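Local coordinates for heat shock protein STI1 (Saccharomyces cerevisiae, PDB 3UPV) that serves as a co-chaperone adaptor for Hsp70 and Hsp90, here through its TPR2B domain, which holds the C-terminal peptide of Hsp70, at residues Lys3-Glu6 with Ala7-Gly11; Gly11-Tyr14 with Phe15-Asp19; Ala46-Lys50 with Leu51-Pro55; Phe71-Ala74 with Tyr75-Ala79; Ala111-Ile114 with Asp115-Tyr118. All blocks are in the same frame, centred on the assembly; numbering follows the deposited sequence.

Contact 1 (Lys3-Glu6 with Ala7-Gly11); sequences KAEE and ARLEG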
loop_
_atom_site.group_PDB
_atom_site.type_symbol
_atom_site.label_atom_id
_atom_site.label_comp_id
_atom_site.label_asym_id
_atom_site.label_seq_id
_atom_site.Cartn_x
_atom_site.Cartn_y
_atom_site.Cartn_z
ATOM N N LYS A 3 -8.601 1.735 20.428
ATOM C CA LYS A 3 -9.376 0.809 19.615
ATOM C C LYS A 3 -8.935 0.797 18.135
ATOM O O LYS A 3 -9.044 -0.211 17.457
ATOM C CB LYS A 3 -10.851 1.120 19.700
ATOM C CG LYS A 3 -11.414 0.767 21.061
ATOM C CD LYS A 3 -12.891 1.001 21.092
ATOM C CE LYS A 3 -13.585 0.028 22.032
ATOM N NZ LYS A 3 -14.929 0.552 22.469
ATOM N N ALA A 4 -8.388 1.899 17.667
ATOM C CA ALA A 4 -7.790 1.926 16.301
ATOM C C ALA A 4 -6.540 1.084 16.291
ATOM O O ALA A 4 -6.311 0.321 15.361
ATOM C CB ALA A 4 -7.465 3.393 15.875
ATOM N N GLU A 5 -5.767 1.214 17.369
ATOM C CA GLU A 5 -4.570 0.461 17.555
ATOM C C GLU A 5 -4.849 -1.053 17.684
ATOM O O GLU A 5 -4.142 -1.848 17.073
ATOM C CB GLU A 5 -3.795 1.025 18.738
ATOM C CG GLU A 5 -2.523 0.300 18.998
ATOM C CD GLU A 5 -1.435 0.534 17.912
ATOM O OE1 GLU A 5 -0.357 -0.080 18.098
ATOM O OE2 GLU A 5 -1.643 1.309 16.951
ATOM N N GLU A 6 -5.862 -1.443 18.471
ATOM C CA GLU A 6 -6.264 -2.851 18.539
ATOM C C GLU A 6 -6.642 -3.370 17.161
ATOM O O GLU A 6 -6.283 -4.520 16.785
ATOM C CB GLU A 6 -7.428 -3.012 19.490
ATOM C CG GLU A 6 -8.245 -4.303 19.382
ATOM C CD GLU A 6 -9.409 -4.284 20.353
ATOM O OE1 GLU A 6 -9.773 -3.172 20.767
ATOM O OE2 GLU A 6 -9.972 -5.343 20.722
ATOM N N ALA A 7 -7.456 -2.578 16.455
ATOM C CA ALA A 7 -7.781 -2.949 15.074
ATOM C C ALA A 7 -6.574 -3.122 14.156
ATOM O O ALA A 7 -6.475 -4.123 13.415
ATOM C CB ALA A 7 -8.852 -1.971 14.459
ATOM N N ARG A 8 -5.571 -2.256 14.306
ATOM C CA ARG A 8 -4.342 -2.389 13.483
ATOM C C ARG A 8 -3.633 -3.725 13.846
ATOM O O ARG A 8 -3.083 -4.403 12.968
ATOM C CB ARG A 8 -3.421 -1.208 13.802
ATOM C CG ARG A 8 -2.043 -1.185 13.034
ATOM C CD ARG A 8 -1.132 -0.043 13.533
ATOM N NE ARG A 8 -0.475 -0.399 14.794
ATOM C CZ ARG A 8 0.493 -1.298 14.933
ATOM N NH1 ARG A 8 0.977 -1.546 16.145
ATOM N NH2 ARG A 8 1.005 -1.920 13.884
ATOM N N LEU A 9 -3.621 -4.084 15.139
ATOM C CA LEU A 9 -2.942 -5.323 15.580
ATOM C C LEU A 9 -3.636 -6.565 15.153
ATOM O O LEU A 9 -2.979 -7.517 14.767
ATOM C CB LEU A 9 -2.774 -5.363 17.097
ATOM C CG LEU A 9 -1.771 -4.320 17.590
ATOM C CD1 LEU A 9 -1.835 -4.022 19.124
ATOM C CD2 LEU A 9 -0.383 -4.836 17.159
ATOM N N GLU A 10 -4.966 -6.539 15.243
ATOM C CA GLU A 10 -5.824 -7.571 14.725
ATOM C C GLU A 10 -5.572 -7.734 13.231
ATOM O O GLU A 10 -5.420 -8.878 12.750
ATOM C CB GLU A 10 -7.317 -7.327 15.001
ATOM C CG GLU A 10 -7.694 -7.522 16.462
ATOM C CD GLU A 10 -9.100 -7.012 16.824
ATOM O OE1 GLU A 10 -9.361 -6.904 18.038
ATOM O OE2 GLU A 10 -9.944 -6.740 15.931
ATOM N N GLY A 11 -5.527 -6.588 12.520
ATOM C CA GLY A 11 -5.287 -6.602 11.087
ATOM C C GLY A 11 -4.022 -7.340 10.767
ATOM O O GLY A 11 -4.008 -8.180 9.863
#

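Contact 2 (Gly11-Tyr14 with Phe15-Asp19); sequences GKEY and FTKSD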
loop_
_atom_site.group_PDB
_atom_site.type_symbol
_atom_site.label_atom_id
_atom_site.label_comp_id
_atom_site.label_asym_id
_atom_site.label_seq_id
_atom_site.Cartn_x
_atom_site.Cartn_y
_atom_site.Cartn_z
ATOM N N GLY A 11 -5.527 -6.588 12.520
ATOM C CA GLY A 11 -5.287 -6.602 11.087
ATOM C C GLY A 11 -4.022 -7.340 10.767
ATOM O O GLY A 11 -4.008 -8.180 9.863
ATOM N N LYS A 12 -2.970 -6.959 11.498
ATOM C CA LYS A 12 -1.642 -7.467 11.287
ATOM C C LYS A 12 -1.617 -8.936 11.561
ATOM O O LYS A 12 -1.062 -9.679 10.765
ATOM C CB LYS A 12 -0.623 -6.736 12.152
ATOM C CG LYS A 12 0.776 -7.437 12.113
ATOM C CD LYS A 12 1.954 -6.469 12.441
ATOM C CE LYS A 12 1.934 -5.895 13.889
ATOM N NZ LYS A 12 1.463 -6.704 15.122
ATOM N N GLU A 13 -2.284 -9.389 12.619
ATOM C CA GLU A 13 -2.376 -10.822 12.864
ATOM C C GLU A 13 -3.119 -11.596 11.723
ATOM O O GLU A 13 -2.643 -12.665 11.275
ATOM C CB GLU A 13 -3.003 -11.099 14.244
ATOM C CG GLU A 13 -3.011 -12.570 14.658
ATOM C CD GLU A 13 -1.604 -13.161 14.923
ATOM O OE1 GLU A 13 -0.591 -12.387 14.930
ATOM O OE2 GLU A 13 -1.520 -14.413 15.149
ATOM N N TYR A 14 -4.272 -11.083 11.283
ATOM C CA TYR A 14 -5.001 -11.717 10.178
ATOM C C TYR A 14 -4.145 -11.779 8.915
ATOM O O TYR A 14 -4.083 -12.828 8.233
ATOM C CB TYR A 14 -6.294 -10.958 9.855
ATOM C CG TYR A 14 -7.410 -11.272 10.847
ATOM C CD1 TYR A 14 -7.666 -12.603 11.265
ATOM C CD2 TYR A 14 -8.208 -10.234 11.382
ATOM C CE1 TYR A 14 -8.660 -12.858 12.179
ATOM C CE2 TYR A 14 -9.215 -10.509 12.301
ATOM C CZ TYR A 14 -9.421 -11.816 12.693
ATOM O OH TYR A 14 -10.410 -12.102 13.592
ATOM N N PHE A 15 -3.418 -10.704 8.663
ATOM C CA PHE A 15 -2.662 -10.585 7.420
ATOM C C PHE A 15 -1.515 -11.629 7.462
ATOM O O PHE A 15 -1.228 -12.384 6.484
ATOM C CB PHE A 15 -2.161 -9.135 7.243
ATOM C CG PHE A 15 -1.555 -8.879 5.902
ATOM C CD1 PHE A 15 -2.366 -8.437 4.874
ATOM C CD2 PHE A 15 -0.207 -9.140 5.662
ATOM C CE1 PHE A 15 -1.861 -8.217 3.596
ATOM C CE2 PHE A 15 0.353 -8.914 4.350
ATOM C CZ PHE A 15 -0.463 -8.489 3.323
ATOM N N THR A 16 -0.915 -11.722 8.643
ATOM C CA THR A 16 0.224 -12.573 8.872
ATOM C C THR A 16 -0.176 -14.012 8.626
ATOM O O THR A 16 0.628 -14.808 8.119
ATOM C CB THR A 16 0.759 -12.322 10.281
ATOM O OG1 THR A 16 1.332 -11.006 10.321
ATOM C CG2 THR A 16 1.820 -13.296 10.631
ATOM N N LYS A 17 -1.458 -14.314 8.832
ATOM C CA LYS A 17 -1.949 -15.695 8.696
ATOM C C LYS A 17 -2.614 -15.909 7.348
ATOM O O LYS A 17 -3.195 -16.981 7.084
ATOM C CB LYS A 17 -2.931 -16.053 9.839
ATOM C CG LYS A 17 -2.361 -15.942 11.239
ATOM C CD LYS A 17 -1.801 -17.286 11.745
ATOM C CE LYS A 17 -0.297 -17.280 12.003
ATOM N NZ LYS A 17 0.117 -18.688 12.349
ATOM N N SER A 18 -2.485 -14.909 6.486
ATOM C CA SER A 18 -3.052 -14.925 5.137
ATOM C C SER A 18 -4.564 -15.001 5.168
ATOM O O SER A 18 -5.194 -15.438 4.200
ATOM C CB SER A 18 -2.415 -16.063 4.271
ATOM O OG SER A 18 -0.989 -16.040 4.417
ATOM N N ASP A 19 -5.178 -14.547 6.258
ATOM C CA ASP A 19 -6.653 -14.420 6.269
ATOM C C ASP A 19 -7.039 -13.045 5.734
ATOM O O ASP A 19 -7.291 -12.080 6.513
ATOM C CB ASP A 19 -7.142 -14.622 7.690
ATOM C CG ASP A 19 -8.659 -14.579 7.839
ATOM O OD1 ASP A 19 -9.086 -14.973 8.941
ATOM O OD2 ASP A 19 -9.459 -14.207 6.926
#

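Contact 3 (Ala46-Lys50 with Leu51-Pro55); sequences AALAK and LMSFP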
loop_
_atom_site.group_PDB
_atom_site.type_symbol
_atom_site.label_atom_id
_atom_site.label_comp_id
_atom_site.label_asym_id
_atom_site.label_seq_id
_atom_site.Cartn_x
_atom_site.Cartn_y
_atom_site.Cartn_z
ATOM N N ALA A 46 -3.435 -3.495 1.130
ATOM C CA ALA A 46 -2.545 -4.684 1.050
ATOM C C ALA A 46 -3.392 -5.934 1.026
ATOM O O ALA A 46 -3.093 -6.916 0.292
ATOM C CB ALA A 46 -1.558 -4.699 2.242
ATOM N N ALA A 47 -4.421 -5.936 1.864
ATOM C CA ALA A 47 -5.276 -7.111 1.933
ATOM C C ALA A 47 -6.196 -7.274 0.704
ATOM O O ALA A 47 -6.424 -8.393 0.185
ATOM C CB ALA A 47 -6.073 -7.114 3.268
ATOM N N LEU A 48 -6.782 -6.169 0.257
ATOM C CA LEU A 48 -7.597 -6.183 -0.950
ATOM C C LEU A 48 -6.728 -6.656 -2.162
ATOM O O LEU A 48 -7.191 -7.358 -3.013
ATOM C CB LEU A 48 -8.123 -4.795 -1.228
ATOM C CG LEU A 48 -9.214 -4.285 -0.271
ATOM C CD1 LEU A 48 -9.301 -2.766 -0.392
ATOM C CD2 LEU A 48 -10.580 -4.873 -0.657
ATOM N N ALA A 49 -5.476 -6.249 -2.221
ATOM C CA ALA A 49 -4.602 -6.631 -3.341
ATOM C C ALA A 49 -4.394 -8.167 -3.301
ATOM O O ALA A 49 -4.429 -8.839 -4.336
ATOM C CB ALA A 49 -3.236 -5.893 -3.194
ATOM N N LYS A 50 -4.287 -8.740 -2.096
ATOM C CA LYS A 50 -4.079 -10.188 -2.007
ATOM C C LYS A 50 -5.313 -10.892 -2.500
ATOM O O LYS A 50 -5.255 -12.056 -2.967
ATOM C CB LYS A 50 -3.787 -10.661 -0.573
ATOM C CG LYS A 50 -2.379 -10.284 -0.078
ATOM C CD LYS A 50 -1.349 -11.251 -0.736
ATOM C CE LYS A 50 0.032 -11.038 -0.136
ATOM N NZ LYS A 50 1.116 -11.951 -0.648
ATOM N N LEU A 51 -6.443 -10.227 -2.302
ATOM C CA LEU A 51 -7.786 -10.697 -2.817
ATOM C C LEU A 51 -8.049 -10.404 -4.306
ATOM O O LEU A 51 -9.073 -10.869 -4.846
ATOM C CB LEU A 51 -8.887 -10.090 -1.945
ATOM C CG LEU A 51 -8.911 -10.695 -0.545
ATOM C CD1 LEU A 51 -9.965 -9.867 0.210
ATOM C CD2 LEU A 51 -9.273 -12.173 -0.479
ATOM N N MET A 52 -7.082 -9.745 -4.972
ATOM C CA MET A 52 -7.149 -9.347 -6.388
ATOM C C MET A 52 -8.250 -8.318 -6.587
ATOM O O MET A 52 -8.874 -8.265 -7.653
ATOM C CB MET A 52 -7.308 -10.550 -7.389
ATOM C CG MET A 52 -6.451 -11.807 -6.992
ATOM S SD MET A 52 -4.695 -11.395 -7.125
ATOM C CE MET A 52 -4.299 -11.686 -8.848
ATOM N N SER A 53 -8.515 -7.518 -5.554
ATOM C CA SER A 53 -9.533 -6.434 -5.679
ATOM C C SER A 53 -8.799 -5.140 -5.990
ATOM O O SER A 53 -8.629 -4.228 -5.084
ATOM C CB SER A 53 -10.295 -6.365 -4.348
ATOM O OG SER A 53 -11.189 -7.475 -4.262
ATOM N N PHE A 54 -8.274 -5.041 -7.230
ATOM C CA PHE A 54 -7.338 -3.942 -7.523
ATOM C C PHE A 54 -7.861 -2.471 -7.550
ATOM O O PHE A 54 -7.193 -1.591 -7.062
ATOM C CB PHE A 54 -6.526 -4.280 -8.781
ATOM C CG PHE A 54 -5.636 -5.500 -8.585
ATOM C CD1 PHE A 54 -4.558 -5.437 -7.703
ATOM C CD2 PHE A 54 -5.919 -6.715 -9.236
ATOM C CE1 PHE A 54 -3.739 -6.547 -7.496
ATOM C CE2 PHE A 54 -5.131 -7.852 -9.038
ATOM C CZ PHE A 54 -4.013 -7.778 -8.155
ATOM N N PRO A 55 -8.998 -2.219 -8.153
ATOM C CA PRO A 55 -9.630 -0.846 -8.146
ATOM C C PRO A 55 -9.774 -0.327 -6.704
ATOM O O PRO A 55 -9.333 0.784 -6.419
ATOM C CB PRO A 55 -10.979 -1.104 -8.760
ATOM C CG PRO A 55 -10.688 -2.266 -9.683
ATOM C CD PRO A 55 -9.835 -3.188 -8.889
#

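Contact 4 (Phe71-Ala74 with Tyr75-Ala79); sequences FVRA and YIRKA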
loop_
_atom_site.group_PDB
_atom_site.type_symbol
_atom_site.label_atom_id
_atom_site.label_comp_id
_atom_site.label_asym_id
_atom_site.label_seq_id
_atom_site.Cartn_x
_atom_site.Cartn_y
_atom_site.Cartn_z
ATOM N N PHE A 71 4.363 8.788 3.328
ATOM C CA PHE A 71 4.173 7.361 3.480
ATOM C C PHE A 71 4.586 6.651 2.170
ATOM O O PHE A 71 3.742 6.362 1.281
ATOM C CB PHE A 71 2.692 7.154 3.815
ATOM C CG PHE A 71 2.332 5.789 4.282
ATOM C CD1 PHE A 71 3.297 4.877 4.762
ATOM C CD2 PHE A 71 1.006 5.417 4.258
ATOM C CE1 PHE A 71 2.890 3.597 5.172
ATOM C CE2 PHE A 71 0.601 4.165 4.693
ATOM C CZ PHE A 71 1.544 3.255 5.145
ATOM N N VAL A 72 5.888 6.348 2.070
ATOM C CA VAL A 72 6.454 5.782 0.845
ATOM C C VAL A 72 5.744 4.454 0.426
ATOM O O VAL A 72 5.586 4.140 -0.763
ATOM C CB VAL A 72 7.991 5.500 1.102
ATOM C CG1 VAL A 72 8.631 4.754 -0.059
ATOM C CG2 VAL A 72 8.783 6.768 1.497
ATOM N N ARG A 73 5.373 3.643 1.427
ATOM C CA ARG A 73 4.798 2.305 1.162
ATOM C C ARG A 73 3.554 2.411 0.329
ATOM O O ARG A 73 3.285 1.568 -0.516
ATOM C CB ARG A 73 4.458 1.606 2.459
ATOM C CG ARG A 73 3.971 0.176 2.184
ATOM C CD ARG A 73 4.995 -0.780 2.843
ATOM N NE ARG A 73 4.811 -0.892 4.273
ATOM C CZ ARG A 73 5.690 -1.442 5.138
ATOM N NH1 ARG A 73 6.862 -1.899 4.732
ATOM N NH2 ARG A 73 5.394 -1.523 6.434
ATOM N N ALA A 74 2.767 3.458 0.573
ATOM C CA ALA A 74 1.507 3.647 -0.179
ATOM C C ALA A 74 1.797 3.825 -1.671
ATOM O O ALA A 74 1.074 3.326 -2.518
ATOM C CB ALA A 74 0.785 4.787 0.355
ATOM N N TYR A 75 2.861 4.547 -1.971
ATOM C CA TYR A 75 3.234 4.744 -3.373
ATOM C C TYR A 75 3.692 3.438 -4.012
ATOM O O TYR A 75 3.228 3.100 -5.172
ATOM C CB TYR A 75 4.322 5.784 -3.536
ATOM C CG TYR A 75 4.034 7.186 -3.039
ATOM C CD1 TYR A 75 3.432 8.152 -3.862
ATOM C CD2 TYR A 75 4.391 7.571 -1.745
ATOM C CE1 TYR A 75 3.197 9.458 -3.374
ATOM C CE2 TYR A 75 4.097 8.837 -1.258
ATOM C CZ TYR A 75 3.555 9.785 -2.067
ATOM O OH TYR A 75 3.391 11.062 -1.534
ATOM N N ILE A 76 4.514 2.669 -3.277
ATOM C CA ILE A 76 5.000 1.439 -3.827
ATOM C C ILE A 76 3.836 0.449 -4.022
ATOM O O ILE A 76 3.638 -0.180 -5.099
ATOM C CB ILE A 76 6.089 0.816 -2.986
ATOM C CG1 ILE A 76 7.291 1.746 -2.981
ATOM C CG2 ILE A 76 6.418 -0.595 -3.569
ATOM C CD1 ILE A 76 8.339 1.373 -1.975
ATOM N N ARG A 77 2.965 0.399 -3.009
ATOM C CA ARG A 77 1.770 -0.443 -3.127
ATOM C C ARG A 77 0.883 -0.102 -4.315
ATOM O O ARG A 77 0.351 -0.984 -5.041
ATOM C CB ARG A 77 0.993 -0.311 -1.835
ATOM C CG ARG A 77 0.188 -1.484 -1.665
ATOM C CD ARG A 77 -0.634 -1.536 -0.363
ATOM N NE ARG A 77 0.129 -1.448 0.894
ATOM C CZ ARG A 77 0.836 -2.466 1.389
ATOM N NH1 ARG A 77 1.497 -2.371 2.565
ATOM N NH2 ARG A 77 0.860 -3.600 0.700
ATOM N N LYS A 78 0.583 1.179 -4.460
ATOM C CA LYS A 78 -0.212 1.621 -5.598
ATOM C C LYS A 78 0.386 1.221 -6.957
ATOM O O LYS A 78 -0.351 0.776 -7.840
ATOM C CB LYS A 78 -0.277 3.127 -5.562
ATOM C CG LYS A 78 -1.070 3.743 -6.713
ATOM C CD LYS A 78 -1.101 5.275 -6.526
ATOM C CE LYS A 78 -1.619 5.965 -7.770
ATOM N NZ LYS A 78 -1.749 7.465 -7.609
ATOM N N ALA A 79 1.703 1.441 -7.115
ATOM C CA ALA A 79 2.377 1.077 -8.372
ATOM C C ALA A 79 2.241 -0.387 -8.644
ATOM O O ALA A 79 2.053 -0.796 -9.806
ATOM C CB ALA A 79 3.818 1.442 -8.334
#

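Contact 5 (Ala111-Ile114 with Asp115-Tyr118); sequences AREI and DQLY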
loop_
_atom_site.group_PDB
_atom_site.type_symbol
_atom_site.label_atom_id
_atom_site.label_comp_id
_atom_site.label_asym_id
_atom_site.label_seq_id
_atom_site.Cartn_x
_atom_site.Cartn_y
_atom_site.Cartn_z
ATOM N N ALA A 111 14.893 1.432 -2.498
ATOM C CA ALA A 111 15.343 1.653 -3.874
ATOM C C ALA A 111 15.312 0.422 -4.717
ATOM O O ALA A 111 14.920 0.517 -5.881
ATOM C CB ALA A 111 16.775 2.215 -3.922
ATOM N N ARG A 112 15.798 -0.718 -4.155
ATOM C CA ARG A 112 15.846 -1.938 -4.942
ATOM C C ARG A 112 14.457 -2.357 -5.381
ATOM O O ARG A 112 14.272 -2.710 -6.558
ATOM C CB ARG A 112 16.591 -3.085 -4.203
ATOM C CG ARG A 112 18.074 -2.853 -4.227
ATOM C CD ARG A 112 18.727 -4.063 -3.568
ATOM N NE ARG A 112 20.147 -3.847 -3.295
ATOM C CZ ARG A 112 20.616 -3.400 -2.131
ATOM N NH1 ARG A 112 21.930 -3.228 -1.959
ATOM N NH2 ARG A 112 19.765 -3.117 -1.133
ATOM N N GLU A 113 13.484 -2.269 -4.465
ATOM C CA GLU A 113 12.150 -2.727 -4.812
ATOM C C GLU A 113 11.541 -1.812 -5.881
ATOM O O GLU A 113 10.973 -2.272 -6.882
ATOM C CB GLU A 113 11.259 -2.766 -3.583
ATOM C CG GLU A 113 9.785 -3.114 -4.007
ATOM C CD GLU A 113 8.798 -3.347 -2.871
ATOM O OE1 GLU A 113 7.723 -3.998 -3.169
ATOM O OE2 GLU A 113 9.070 -2.877 -1.751
ATOM N N ILE A 114 11.780 -0.518 -5.752
ATOM C CA ILE A 114 11.168 0.420 -6.663
ATOM C C ILE A 114 11.775 0.242 -8.037
ATOM O O ILE A 114 11.037 0.272 -9.041
ATOM C CB ILE A 114 11.382 1.850 -6.185
ATOM C CG1 ILE A 114 10.550 2.078 -4.877
ATOM C CG2 ILE A 114 11.024 2.828 -7.307
ATOM C CD1 ILE A 114 10.803 3.412 -4.141
ATOM N N ASP A 115 13.089 0.022 -8.096
ATOM C CA ASP A 115 13.790 -0.149 -9.390
ATOM C C ASP A 115 13.310 -1.436 -10.119
ATOM O O ASP A 115 13.129 -1.464 -11.340
ATOM C CB ASP A 115 15.323 -0.202 -9.218
ATOM C CG ASP A 115 15.959 1.191 -8.947
ATOM O OD1 ASP A 115 15.283 2.239 -9.183
ATOM O OD2 ASP A 115 17.130 1.228 -8.485
ATOM N N GLN A 116 13.010 -2.480 -9.397
ATOM C CA GLN A 116 12.560 -3.678 -10.095
ATOM C C GLN A 116 11.096 -3.575 -10.562
ATOM O O GLN A 116 10.745 -4.145 -11.609
ATOM C CB GLN A 116 12.849 -4.968 -9.327
ATOM C CG GLN A 116 12.111 -5.126 -7.991
ATOM C CD GLN A 116 10.814 -5.865 -8.114
ATOM O OE1 GLN A 116 10.628 -6.661 -9.004
ATOM N NE2 GLN A 116 9.897 -5.610 -7.187
ATOM N N LEU A 117 10.288 -2.832 -9.798
ATOM C CA LEU A 117 8.919 -2.509 -10.253
ATOM C C LEU A 117 8.993 -1.660 -11.490
ATOM O O LEU A 117 8.252 -1.919 -12.442
ATOM C CB LEU A 117 8.080 -1.805 -9.164
ATOM C CG LEU A 117 7.815 -2.737 -7.991
ATOM C CD1 LEU A 117 7.200 -1.977 -6.858
ATOM C CD2 LEU A 117 7.018 -4.062 -8.346
ATOM N N TYR A 118 9.912 -0.698 -11.508
ATOM C CA TYR A 118 10.044 0.187 -12.643
ATOM C C TYR A 118 10.415 -0.589 -13.906
ATOM O O TYR A 118 9.821 -0.334 -14.999
ATOM C CB TYR A 118 11.138 1.216 -12.418
ATOM C CG TYR A 118 11.016 2.354 -13.429
ATOM C CD1 TYR A 118 10.262 3.482 -13.137
ATOM C CD2 TYR A 118 11.645 2.259 -14.702
ATOM C CE1 TYR A 118 10.152 4.516 -14.056
ATOM C CE2 TYR A 118 11.583 3.269 -15.578
ATOM C CZ TYR A 118 10.809 4.400 -15.262
ATOM O OH TYR A 118 10.670 5.420 -16.167
HETATM O O HOH W 1 14.754 3.484 -6.949
#

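Contact 1 (Lys3-Glu6 with Ala7-Gly11)
Glu5 and Arg8, three residues apart on helix 2-16, are joined side-on by a two-pronged salt bridge. The Arg8 chain can be followed outward. Arg8 CB rests on the backbone at Glu5 O (3.4 Å), Arg8 CD passes Glu5 OE2 at 3.7 Å, and a bend at chi3 (79°) then turns the guanidinium alongside the carboxylate. Arg8 NE donates to Glu5 OE2 at 3.0 Å and Arg8 NH1 to Glu5 OE1 at 2.8 Å, both bonds fairly straight. Both oxygens lie in the guanidinium plane, yet the nitrogens approach from above the carboxylate plane, the two groups being turned 42° apart. Glu5 meets its partner halfway: its chain bends at chi2 (70°) and swings the carboxylate along the helix. The remaining nitrogen, NH2, makes a salt bridge to the backbone of the bound peptide, and Arg39 of helix 38-50 lies beside both side chains. On another flank Glu6 and Glu10 run side by side, with Glu6 OE2 only 3.2 Å from Glu10 OE1 and the carboxylate planes nearly perpendicular. The mutual repulsion would tend to raise the pKa of one of them. For Arg8, the two bonds to Glu5 limit rotation of the guanidinium and present NH2 to the peptide.

Contact 2 (Gly11-Tyr14 with Phe15-Asp19)
Tyr14 and Asp19 stand side by side where helix 2-16 ends, both side chains pointing the same way. The carboxylate and ring planes are 66° apart, and Asp19 OD1 approaches ring atom CD1 of Tyr14 to 3.6 Å, obliquely to the ring. The same oxygen accepts a hydrogen bond from Asn22, and the Asp19 side chain caps the start of the following helix. Lys12 and Thr16 also lie side by side, but the bond between them runs from side chain to backbone: Thr16 OG1, placed beside its own backbone N by chi1 of -69°, donates to Lys12 O at 2.8 Å. Thr16 N donates to that oxygen too, at 2.9 Å, and the two donors come from opposite faces of the carbonyl plane. The ring of Phe15 leads away from residues 11-14; Phe15 CB touches Gly11 O at 3.3 Å, while the ring packs edge-to-face with Trp20 and against the backbone of the bound peptide. The chain then leaves the helix at Lys17, whose bonds back to the last turn are weak. Ser18, with positive phi, allows Asp19 N to reach Tyr14 O (2.8 Å) and Ser18 N to reach Phe15 O (2.8 Å). These paired bonds define a Schellman motif, here closing the first helix of a TPR helical hairpin.

Contact 3 (Ala46-Lys50 with Leu51-Pro55)
Helix 38-50 closes through three backbone bonds from Leu51-Ser53 to Ala47-Ala49. Leu51 N donates to Ala47 O at 3.1 Å, Met52 N to Ala49 O at 2.9 Å, and Ser53 N to Leu48 O at 2.9 Å. Met52 has positive phi (65°), which reverses the chain and lets the last two bonds form. This is a Schellman motif, and it makes the tight turn between the two antiparallel helices of a TPR hairpin; Ser53 occupies the N-cap position of helix 54-67, although its side chain makes no capping bond. Leu48 lies against Ser53, Leu48 CD2 touching Ser53 CB at 4.0 Å, and touches Glu56 and Asp60 of helix 54-67. Leu51 folds back along the helix end, its CG 3.5 Å from Ala47 O, and also packs on Trp20. Phe54 brings ring atoms CE1 and CZ up to Ala49: Phe54 CE1 is 4.4 Å from Ala49 CB. One face of this ring takes the carbonyl carbon of Met52, offset toward the rim, and the ring itself reaches Ala81 and Ala84 of helix 72-84. Lys50 bends at chi2 (-76°) and carries NZ to the bound peptide, where it forms a salt bridge with an acidic side chain of that peptide.

Contact 4 (Phe71-Ala74 with Tyr75-Ala79)
The first turns of helix 72-84, the leading helix of TPR 9, set two arginines into the peptide-binding groove of the domain. Arg73 and Arg77 are one turn apart, and their side chains cross at a slant with guanidinium planes 57° apart. NH1 of Arg77 lies 3.6 Å from the aliphatic CG of Arg73, so the contact is between a guanidinium and a methylene chain. Both guanidinium groups reach the ligand: Arg73 NE forms a salt bridge with an acidic side chain of the bound peptide, and Arg77 NH1 donates to the peptide backbone. Ser42 OG also bonds to Arg77 NE, a second-shell contact likely to restrict the guanidinium. Arg77 N bonds to Arg73 O at 2.8 Å, keeping the two residues in helical step. Around the helix from the arginines, Val72 and Ile76 point the same way, CG1 of Val72 meeting CD1 of Ile76 at 3.9 Å; Ile76 continues onto helix 111-124. Tyr75 lies back along the start of the helix because chi1 of -60° sets its CG beside the backbone N. Its ring edge faces Val72 CA, in the ring plane, and its hydroxyl is hydrogen-bonded to Pro69 O. From the same ring, Tyr75 CD2 comes to 3.3 Å from Phe71 O.

Contact 5 (Ala111-Ile114 with Asp115-Tyr118)
Regular i to i+4 backbone bonds run through this first part of helix 111-124, from Asp115 N to Ala111 O (2.9 Å) through Tyr118 N to Ile114 O (2.9 Å). Asp115 turns back on the opening turn: with CG beside its own backbone N (chi1 -76°), the carboxylate comes back beside Ala111 O. Carboxylate and carbonyl oxygens are both acceptors, and a water bridges them, donating to Asp115 OD1 at 2.6 Å and to Ala111 O at 3.2 Å. Asp115 OD1 also forms a long, weak ion pair with Arg99. Glu113 extends fully, and its CG serves as the meeting point for two neighbours. Leu117 lies alongside, Leu117 CD1 4.0 Å from Glu113 CG, while Gln116 passes at a slant with NE2 at the same separation from that atom. Gln116 starts from between its backbone N and carbonyl carbon (chi1 65°), which draws Gln116 CG to 3.3 Å from Glu113 O. At the far end, Glu113 OE2 is hydrogen-bonded to a polar side chain of the bound peptide. Leu117 packs on Thr80 of helix 72-84 and Leu95 of helix 88-106, and Tyr118 on helix 88-106, as expected of the helix that follows the last repeat of a TPR array and packs on its end.

In the fold
Contacts 1 and 2 are consecutive on helix 2-16, sharing Gly11, with centres about 12 Å apart. Contact 2 reaches contact 3 through its phenylalanine: Phe15 CE1 packs 3.8 Å from Ala46 O. Contact 3 in turn meets contact 4, where Ala46 CB lies beside the guanidinium of Arg77, and contact 4 meets contact 5, Ile76 CD1 packing 3.7 Å from Ile114 CG1. The sequence of touches thus follows the TPR array from TPR 7 to the closing helix, while contacts 1 and 5, about 30 Å apart between centres, lie on opposite sides of the chain's centre. All five contribute to the groove, each having at least one residue that touches the bound Hsp70 peptide.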